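RRNA N-glycosidase (Bougainvillea spectabilis, PDB 3CTK) belongs to the ribosome-inactivating proteins of plants, here a single chain built around a mixed beta sheet packed between helices. Local coordinates at residues N23-G28 against R46-D51; V62-D65 against Y70-G73; V106-D111 against K154-V159. All coordinates share one frame; numbering follows the deposited sequence.

Contact 1: residues N23-G28 against R46-D51; sequences NELAKG and RFVLVD
E24 and V48 meet through aliphatic carbon alone, with no ring between them, and the aromatic ring of the pair of segments, that of F47, points away from 23-28. One face of this ring takes R46 CG, 3.7 Å above the plane and offset toward the rim, while V93 and A94 of helix 92-97 also touch the F47 side chain. The carboxylate of E24 is likewise directed elsewhere, since its OE2 is hydrogen-bonded to ND2 of N2.

V48 carries the contact on its side of the interface by splitting its two methyls between neighbouring residues of the helix end. CG2 approaches E24, 4.1 Å from its CB and 4.2 Å from its CG. The other methyl, CG1, stands between the backbone N and the carbonyl carbon (chi1 56°) and faces L25, whose CD2 lies 4.4 Å from V48 CG1. L25 sends its CB past the strand, but the end of the side chain comes nearer. The E24 chain is bent at chi2 (-67°), which turns the acid off the line of approach and leaves CB and CG to face the valine. The contact is small, with 99 Å² buried in all.

Just beyond, the helix gives way to an inverse gamma turn centred on A26, with a weak bond of 2.8 Å from K27 N to L25 O. K27 then folds back, and its NZ makes another weak hydrogen bond of 2.8 Å to E24 O.

The pair belongs to a beta-alpha-beta crossover: helix 14-25 links the parallel neighbours 3-7 and 47-53 and lays its C-terminal end on V48. I243 lies against L25, and on the sheet I64 of strand 59-65 packs beside V48.

Contact 2: residues V62-D65 against Y70-G73; sequences VAID and YVVG
Segments 62-65 and 70-73 form an antiparallel ladder, their short axes 134° apart, in which I64 and V71 are a non-hydrogen-bonded pair. Three backbone hydrogen bonds hold it: D65 N to Y70 O at 2.8 Å and nearly straight (173°), V72 N to A63 O at 3.0 Å, and A63 N to G73 O at 2.9 Å. A63 thus bonds to both V72 and G73, so strand 70-73 carries one extra residue here, consistent with a beta bulge.

V71 is the hub of the side-chain contacts. CG1, anti to its own backbone N (chi1 164°), meets V62 CG1 at 3.6 Å, while CG2 takes I64 CG1 at 3.9 Å; the valine therefore spans two residues of 62-65. On the reverse face, the CB of A63 abuts V72 CG2 at 3.8 Å. D65 holds its backbone in the ladder and turns its carboxylate to the connecting loop, OD1 accepting a hydrogen bond from T67 OG1.

The two strands make a beta hairpin in the middle of the mixed sheet, between 47-53, bonded through V62 to V50 and I64 to V48, and 81-88, reached from V72 to L87. Helix 149-168 covers the I64 and V71 face with S164, whereas L98 and V90 lie against the face of A63 and V72.

Contact 3: residues V106-D111 against K154-V159; sequences VTLTFD and KFFLIV
L108 and F156 approach from opposite directions in an aliphatic-to-aromatic contact, the closest across these segments. The L108 methyl CD1 comes to the edge of the F156 ring, near its plane, 3.7 Å from CE1. F156 owes this position to its first torsion, which sets CG anti to the carbonyl carbon (chi1 -83°) and sends the ring from helix 149-168 toward the strand.

Between aromatic groups there is a looser meeting: F156 CD1 sits at the edge of the F110 ring, near its plane, with F110 CE1 4.4 Å away. L108 and F110 lie on either side of T109, where the chain turns a corner after strand 105-108, and both reach the same phenylalanine. L87 of strand 81-88 touches L108, F110 and F156, and the ring of Y74 meets that of F156 with the planes at about 60°.

Polar interactions are absent across the pair, which has no hydrogen bond. With 84 Å² buried, the attraction rests on dispersion and exclusion of water, so it is probably the convergence of L108 and F110 on one phenylalanine, rather than any directional bond, that seats the corner against the helix.

In the fold
The three contacts follow one another across the sheet. Contacts 1 and 2, with centres 10 Å apart, share adjacent strands: V50 N lies 2.8 Å from V62 O, a probable hydrogen bond, and R46 NE forms a salt bridge with D65 OD1 at 2.8 Å. Contacts 2 and 3 are also 10 Å apart between centres and join through the helix, F156 CE2 lying 3.7 Å from V71 CG1. F156 thereby bridges the hairpin and the edge strand 105-108. Contacts 1 and 3 do not touch; their centres are 20 Å apart, their nearest atoms about 6 Å. Shortly after 23-28, a disulfide joins C32 to C212, tying this region to a distant part of the chain.

Contact 1: residues N23-G28 against R46-D51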
loop_
_atom_site.group_PDB
_atom_site.type_symbol
_atom_site.label_atom_id
_atom_site.label_comp_id
_atom_site.label_asym_id
_atom_site.label_seq_id
_atom_site.Cartn_x
_atom_site.Cartn_y
_atom_site.Cartn_z
ATOM N N ASN A 23 -8.382 8.001 6.269
ATOM C CA ASN A 23 -8.996 9.319 6.399
ATOM C C ASN A 23 -8.372 10.305 5.412
ATOM O O ASN A 23 -9.055 11.174 4.868
ATOM C CB ASN A 23 -8.828 9.843 7.832
ATOM C CG ASN A 23 -9.713 9.119 8.835
ATOM O OD1 ASN A 23 -9.565 9.297 10.044
ATOM N ND2 ASN A 23 -10.644 8.310 8.340
ATOM N N GLU A 24 -7.070 10.169 5.185
ATOM C CA GLU A 24 -6.361 11.042 4.252
ATOM C C GLU A 24 -6.700 10.706 2.798
ATOM O O GLU A 24 -6.686 11.580 1.932
ATOM C CB GLU A 24 -4.848 10.915 4.452
ATOM C CG GLU A 24 -4.358 11.398 5.802
ATOM C CD GLU A 24 -4.511 12.895 5.972
ATOM O OE1 GLU A 24 -4.509 13.360 7.131
ATOM O OE2 GLU A 24 -4.621 13.609 4.949
ATOM N N LEU A 25 -7.009 9.440 2.542
ATOM C CA LEU A 25 -7.324 8.978 1.192
ATOM C C LEU A 25 -8.795 9.143 0.801
ATOM O O LEU A 25 -9.117 9.263 -0.385
ATOM C CB LEU A 25 -6.933 7.498 1.051
ATOM C CG LEU A 25 -5.476 7.104 1.315
ATOM C CD1 LEU A 25 -5.364 5.584 1.446
ATOM C CD2 LEU A 25 -4.589 7.619 0.187
ATOM N N ALA A 26 -9.683 9.141 1.790
ATOM C CA ALA A 26 -11.119 9.260 1.530
ATOM C C ALA A 26 -11.514 10.680 1.148
ATOM O O ALA A 26 -12.059 11.421 1.965
ATOM C CB ALA A 26 -11.904 8.807 2.756
ATOM N N LYS A 27 -11.251 11.042 -0.106
ATOM C CA LYS A 27 -11.557 12.381 -0.603
ATOM C C LYS A 27 -12.683 12.415 -1.631
ATOM O O LYS A 27 -13.124 13.492 -2.037
ATOM C CB LYS A 27 -10.307 12.999 -1.226
ATOM C CG LYS A 27 -9.102 13.048 -0.300
ATOM C CD LYS A 27 -7.919 13.712 -0.992
ATOM C CE LYS A 27 -6.680 13.687 -0.117
ATOM N NZ LYS A 27 -6.918 14.322 1.209
ATOM N N GLY A 28 -13.140 11.245 -2.063
ATOM C CA GLY A 28 -14.206 11.203 -3.048
ATOM C C GLY A 28 -15.576 11.024 -2.421
ATOM O O GLY A 28 -15.699 10.914 -1.203
ATOM N N ARG A 46 -1.770 15.950 -3.888
ATOM C CA ARG A 46 -1.618 14.683 -4.585
ATOM C C ARG A 46 -0.991 13.540 -3.787
ATOM O O ARG A 46 -1.247 12.374 -4.088
ATOM C CB ARG A 46 -0.821 14.922 -5.876
ATOM C CG ARG A 46 -0.628 13.704 -6.780
ATOM C CD ARG A 46 -1.950 13.126 -7.290
ATOM N NE ARG A 46 -1.716 12.002 -8.192
ATOM C CZ ARG A 46 -1.365 12.125 -9.469
ATOM N NH1 ARG A 46 -1.218 13.330 -10.008
ATOM N NH2 ARG A 46 -1.129 11.044 -10.200
ATOM N N PHE A 47 -0.186 13.854 -2.776
ATOM C CA PHE A 47 0.463 12.798 -1.999
ATOM C C PHE A 47 0.282 12.874 -0.492
ATOM O O PHE A 47 0.032 13.939 0.069
ATOM C CB PHE A 47 1.975 12.776 -2.278
ATOM C CG PHE A 47 2.330 12.655 -3.729
ATOM C CD1 PHE A 47 2.707 13.777 -4.461
ATOM C CD2 PHE A 47 2.270 11.423 -4.370
ATOM C CE1 PHE A 47 3.016 13.673 -5.817
ATOM C CE2 PHE A 47 2.575 11.308 -5.723
ATOM C CZ PHE A 47 2.949 12.437 -6.448
ATOM N N VAL A 48 0.403 11.719 0.155
ATOM C CA VAL A 48 0.342 11.641 1.607
ATOM C C VAL A 48 1.648 10.954 1.978
ATOM O O VAL A 48 2.084 10.030 1.293
ATOM C CB VAL A 48 -0.863 10.804 2.118
ATOM C CG1 VAL A 48 -0.839 9.410 1.523
ATOM C CG2 VAL A 48 -0.829 10.732 3.644
ATOM N N LEU A 49 2.289 11.422 3.042
ATOM C CA LEU A 49 3.555 10.846 3.467
ATOM C C LEU A 49 3.371 9.932 4.675
ATOM O O LEU A 49 2.634 10.252 5.608
ATOM C CB LEU A 49 4.547 11.968 3.790
ATOM C CG LEU A 49 4.728 12.990 2.658
ATOM C CD1 LEU A 49 5.607 14.146 3.117
ATOM C CD2 LEU A 49 5.339 12.299 1.448
ATOM N N VAL A 50 4.043 8.787 4.642
ATOM C CA VAL A 50 3.968 7.810 5.720
ATOM C C VAL A 50 5.354 7.640 6.338
ATOM O O VAL A 50 6.251 7.067 5.722
ATOM C CB VAL A 50 3.472 6.445 5.188
ATOM C CG1 VAL A 50 3.494 5.401 6.302
ATOM C CG2 VAL A 50 2.062 6.593 4.631
ATOM N N ASP A 51 5.520 8.154 7.553
ATOM C CA ASP A 51 6.793 8.073 8.267
ATOM C C ASP A 51 6.880 6.792 9.086
ATOM O O ASP A 51 6.156 6.628 10.070
ATOM C CB ASP A 51 6.953 9.277 9.201
ATOM C CG ASP A 51 7.332 10.545 8.465
ATOM O OD1 ASP A 51 7.207 10.583 7.221
ATOM O OD2 ASP A 51 7.752 11.512 9.137
#

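Contact 2: residues V62-D65 against Y70-G73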
loop_
_atom_site.group_PDB
_atom_site.type_symbol
_atom_site.label_atom_id
_atom_site.label_comp_id
_atom_site.label_asym_id
_atom_site.label_seq_id
_atom_site.Cartn_x
_atom_site.Cartn_y
_atom_site.Cartn_z
ATOM N N VAL A 62 7.748 7.368 3.282
ATOM C CA VAL A 62 7.178 6.785 2.069
ATOM C C VAL A 62 6.066 7.652 1.480
ATOM O O VAL A 62 5.130 8.037 2.178
ATOM C CB VAL A 62 6.625 5.378 2.375
ATOM C CG1 VAL A 62 6.137 4.708 1.093
ATOM C CG2 VAL A 62 7.706 4.537 3.046
ATOM N N ALA A 63 6.169 7.946 0.189
ATOM C CA ALA A 63 5.173 8.772 -0.488
ATOM C C ALA A 63 4.124 7.924 -1.196
ATOM O O ALA A 63 4.459 7.005 -1.943
ATOM C CB ALA A 63 5.859 9.690 -1.495
ATOM N N ILE A 64 2.856 8.248 -0.959
ATOM C CA ILE A 64 1.741 7.527 -1.567
ATOM C C ILE A 64 0.838 8.471 -2.367
ATOM O O ILE A 64 0.453 9.535 -1.886
ATOM C CB ILE A 64 0.896 6.814 -0.483
ATOM C CG1 ILE A 64 1.729 5.706 0.171
ATOM C CG2 ILE A 64 -0.392 6.246 -1.095
ATOM C CD1 ILE A 64 1.011 4.965 1.286
ATOM N N ASP A 65 0.518 8.065 -3.592
ATOM C CA ASP A 65 -0.349 8.824 -4.497
ATOM C C ASP A 65 -1.773 8.635 -3.964
ATOM O O ASP A 65 -2.273 7.515 -3.943
ATOM C CB ASP A 65 -0.231 8.229 -5.906
ATOM C CG ASP A 65 -0.953 9.048 -6.963
ATOM O OD1 ASP A 65 -1.993 9.655 -6.647
ATOM O OD2 ASP A 65 -0.484 9.065 -8.120
ATOM N N TYR A 70 -0.935 4.270 -4.679
ATOM C CA TYR A 70 0.319 3.689 -5.162
ATOM C C TYR A 70 1.513 4.311 -4.442
ATOM O O TYR A 70 1.586 5.529 -4.302
ATOM C CB TYR A 70 0.535 3.966 -6.656
ATOM C CG TYR A 70 -0.300 3.180 -7.639
ATOM C CD1 TYR A 70 -0.019 3.247 -9.008
ATOM C CD2 TYR A 70 -1.369 2.390 -7.224
ATOM C CE1 TYR A 70 -0.780 2.552 -9.935
ATOM C CE2 TYR A 70 -2.143 1.686 -8.152
ATOM C CZ TYR A 70 -1.839 1.775 -9.504
ATOM O OH TYR A 70 -2.593 1.096 -10.432
ATOM N N VAL A 71 2.445 3.481 -3.988
ATOM C CA VAL A 71 3.655 4.001 -3.363
ATOM C C VAL A 71 4.501 4.424 -4.566
ATOM O O VAL A 71 4.628 3.663 -5.527
ATOM C CB VAL A 71 4.391 2.908 -2.555
ATOM C CG1 VAL A 71 5.821 3.353 -2.240
ATOM C CG2 VAL A 71 3.643 2.639 -1.253
ATOM N N VAL A 72 5.053 5.633 -4.537
ATOM C CA VAL A 72 5.860 6.112 -5.660
ATOM C C VAL A 72 7.348 6.242 -5.329
ATOM O O VAL A 72 8.183 6.351 -6.230
ATOM C CB VAL A 72 5.340 7.477 -6.190
ATOM C CG1 VAL A 72 3.932 7.318 -6.747
ATOM C CG2 VAL A 72 5.355 8.512 -5.078
ATOM N N GLY A 73 7.677 6.216 -4.041
ATOM C CA GLY A 73 9.067 6.333 -3.637
ATOM C C GLY A 73 9.184 6.620 -2.158
ATOM O O GLY A 73 8.188 6.592 -1.435
#

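Contact 3: residues V106-D111 against K154-V159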
loop_
_atom_site.group_PDB
_atom_site.type_symbol
_atom_site.label_atom_id
_atom_site.label_comp_id
_atom_site.label_asym_id
_atom_site.label_seq_id
_atom_site.Cartn_x
_atom_site.Cartn_y
_atom_site.Cartn_z
ATOM N N VAL A 106 17.378 9.290 -6.728
ATOM C CA VAL A 106 17.608 8.053 -7.454
ATOM C C VAL A 106 16.365 7.560 -8.178
ATOM O O VAL A 106 15.290 7.477 -7.593
ATOM C CB VAL A 106 18.085 6.940 -6.480
ATOM C CG1 VAL A 106 18.213 5.606 -7.213
ATOM C CG2 VAL A 106 19.416 7.335 -5.854
ATOM N N THR A 107 16.515 7.257 -9.462
ATOM C CA THR A 107 15.414 6.714 -10.237
ATOM C C THR A 107 15.786 5.257 -10.446
ATOM O O THR A 107 16.764 4.954 -11.132
ATOM C CB THR A 107 15.248 7.414 -11.608
ATOM O OG1 THR A 107 16.533 7.620 -12.212
ATOM C CG2 THR A 107 14.536 8.748 -11.440
ATOM N N LEU A 108 15.025 4.364 -9.819
ATOM C CA LEU A 108 15.267 2.929 -9.917
ATOM C C LEU A 108 14.985 2.433 -11.335
ATOM O O LEU A 108 14.289 3.095 -12.107
ATOM C CB LEU A 108 14.391 2.186 -8.900
ATOM C CG LEU A 108 14.665 2.559 -7.434
ATOM C CD1 LEU A 108 13.573 2.002 -6.525
ATOM C CD2 LEU A 108 16.038 2.031 -7.031
ATOM N N THR A 109 15.529 1.270 -11.676
ATOM C CA THR A 109 15.343 0.716 -13.009
ATOM C C THR A 109 14.042 -0.066 -13.161
ATOM O O THR A 109 13.671 -0.440 -14.273
ATOM C CB THR A 109 16.525 -0.195 -13.407
ATOM O OG1 THR A 109 16.649 -1.266 -12.463
ATOM C CG2 THR A 109 17.825 0.605 -13.441
ATOM N N PHE A 110 13.354 -0.310 -12.050
ATOM C CA PHE A 110 12.090 -1.041 -12.080
ATOM C C PHE A 110 10.924 -0.188 -11.577
ATOM O O PHE A 110 11.119 0.751 -10.801
ATOM C CB PHE A 110 12.201 -2.339 -11.255
ATOM C CG PHE A 110 12.694 -2.139 -9.841
ATOM C CD1 PHE A 110 11.821 -1.767 -8.822
ATOM C CD2 PHE A 110 14.036 -2.343 -9.527
ATOM C CE1 PHE A 110 12.279 -1.605 -7.506
ATOM C CE2 PHE A 110 14.504 -2.185 -8.217
ATOM C CZ PHE A 110 13.624 -1.816 -7.206
ATOM N N ASP A 111 9.714 -0.503 -12.037
ATOM C CA ASP A 111 8.535 0.241 -11.606
ATOM C C ASP A 111 7.869 -0.453 -10.420
ATOM O O ASP A 111 8.356 -1.481 -9.941
ATOM C CB ASP A 111 7.549 0.424 -12.772
ATOM C CG ASP A 111 6.905 -0.876 -13.224
ATOM O OD1 ASP A 111 6.476 -0.939 -14.395
ATOM O OD2 ASP A 111 6.807 -1.822 -12.420
ATOM N N LYS A 154 12.593 -5.661 -2.188
ATOM C CA LYS A 154 12.020 -6.421 -1.079
ATOM C C LYS A 154 11.310 -5.473 -0.117
ATOM O O LYS A 154 10.224 -5.770 0.374
ATOM C CB LYS A 154 13.111 -7.196 -0.339
ATOM C CG LYS A 154 13.679 -8.364 -1.139
ATOM C CD LYS A 154 14.811 -9.077 -0.408
ATOM C CE LYS A 154 14.328 -9.762 0.862
ATOM N NZ LYS A 154 13.808 -8.802 1.882
ATOM N N PHE A 155 11.928 -4.328 0.151
ATOM C CA PHE A 155 11.324 -3.337 1.035
ATOM C C PHE A 155 9.976 -2.887 0.463
ATOM O O PHE A 155 8.971 -2.845 1.177
ATOM C CB PHE A 155 12.247 -2.124 1.183
ATOM C CG PHE A 155 11.563 -0.910 1.741
ATOM C CD1 PHE A 155 11.113 -0.888 3.059
ATOM C CD2 PHE A 155 11.332 0.203 0.936
ATOM C CE1 PHE A 155 10.441 0.220 3.564
ATOM C CE2 PHE A 155 10.658 1.320 1.435
ATOM C CZ PHE A 155 10.212 1.329 2.750
ATOM N N PHE A 156 9.951 -2.553 -0.825
ATOM C CA PHE A 156 8.706 -2.110 -1.447
ATOM C C PHE A 156 7.618 -3.175 -1.349
ATOM O O PHE A 156 6.477 -2.868 -1.021
ATOM C CB PHE A 156 8.932 -1.723 -2.916
ATOM C CG PHE A 156 9.462 -0.325 -3.103
ATOM C CD1 PHE A 156 10.691 -0.102 -3.716
ATOM C CD2 PHE A 156 8.725 0.773 -2.664
ATOM C CE1 PHE A 156 11.179 1.190 -3.891
ATOM C CE2 PHE A 156 9.204 2.071 -2.834
ATOM C CZ PHE A 156 10.434 2.281 -3.449
ATOM N N LEU A 157 7.968 -4.425 -1.626
ATOM C CA LEU A 157 6.983 -5.502 -1.556
ATOM C C LEU A 157 6.358 -5.596 -0.172
ATOM O O LEU A 157 5.145 -5.772 -0.039
ATOM C CB LEU A 157 7.628 -6.844 -1.930
ATOM C CG LEU A 157 7.955 -7.006 -3.417
ATOM C CD1 LEU A 157 8.781 -8.262 -3.653
ATOM C CD2 LEU A 157 6.655 -7.061 -4.204
ATOM N N ILE A 158 7.184 -5.472 0.861
ATOM C CA ILE A 158 6.682 -5.559 2.226
ATOM C C ILE A 158 5.847 -4.343 2.620
ATOM O O ILE A 158 4.720 -4.488 3.096
ATOM C CB ILE A 158 7.847 -5.742 3.231
ATOM C CG1 ILE A 158 8.582 -7.054 2.921
ATOM C CG2 ILE A 158 7.311 -5.747 4.666
ATOM C CD1 ILE A 158 9.849 -7.272 3.732
ATOM N N VAL A 159 6.376 -3.145 2.395
ATOM C CA VAL A 159 5.650 -1.938 2.781
ATOM C C VAL A 159 4.367 -1.700 1.981
ATOM O O VAL A 159 3.369 -1.223 2.530
ATOM C CB VAL A 159 6.564 -0.686 2.701
ATOM C CG1 VAL A 159 6.651 -0.171 1.272
ATOM C CG2 VAL A 159 6.040 0.396 3.642
#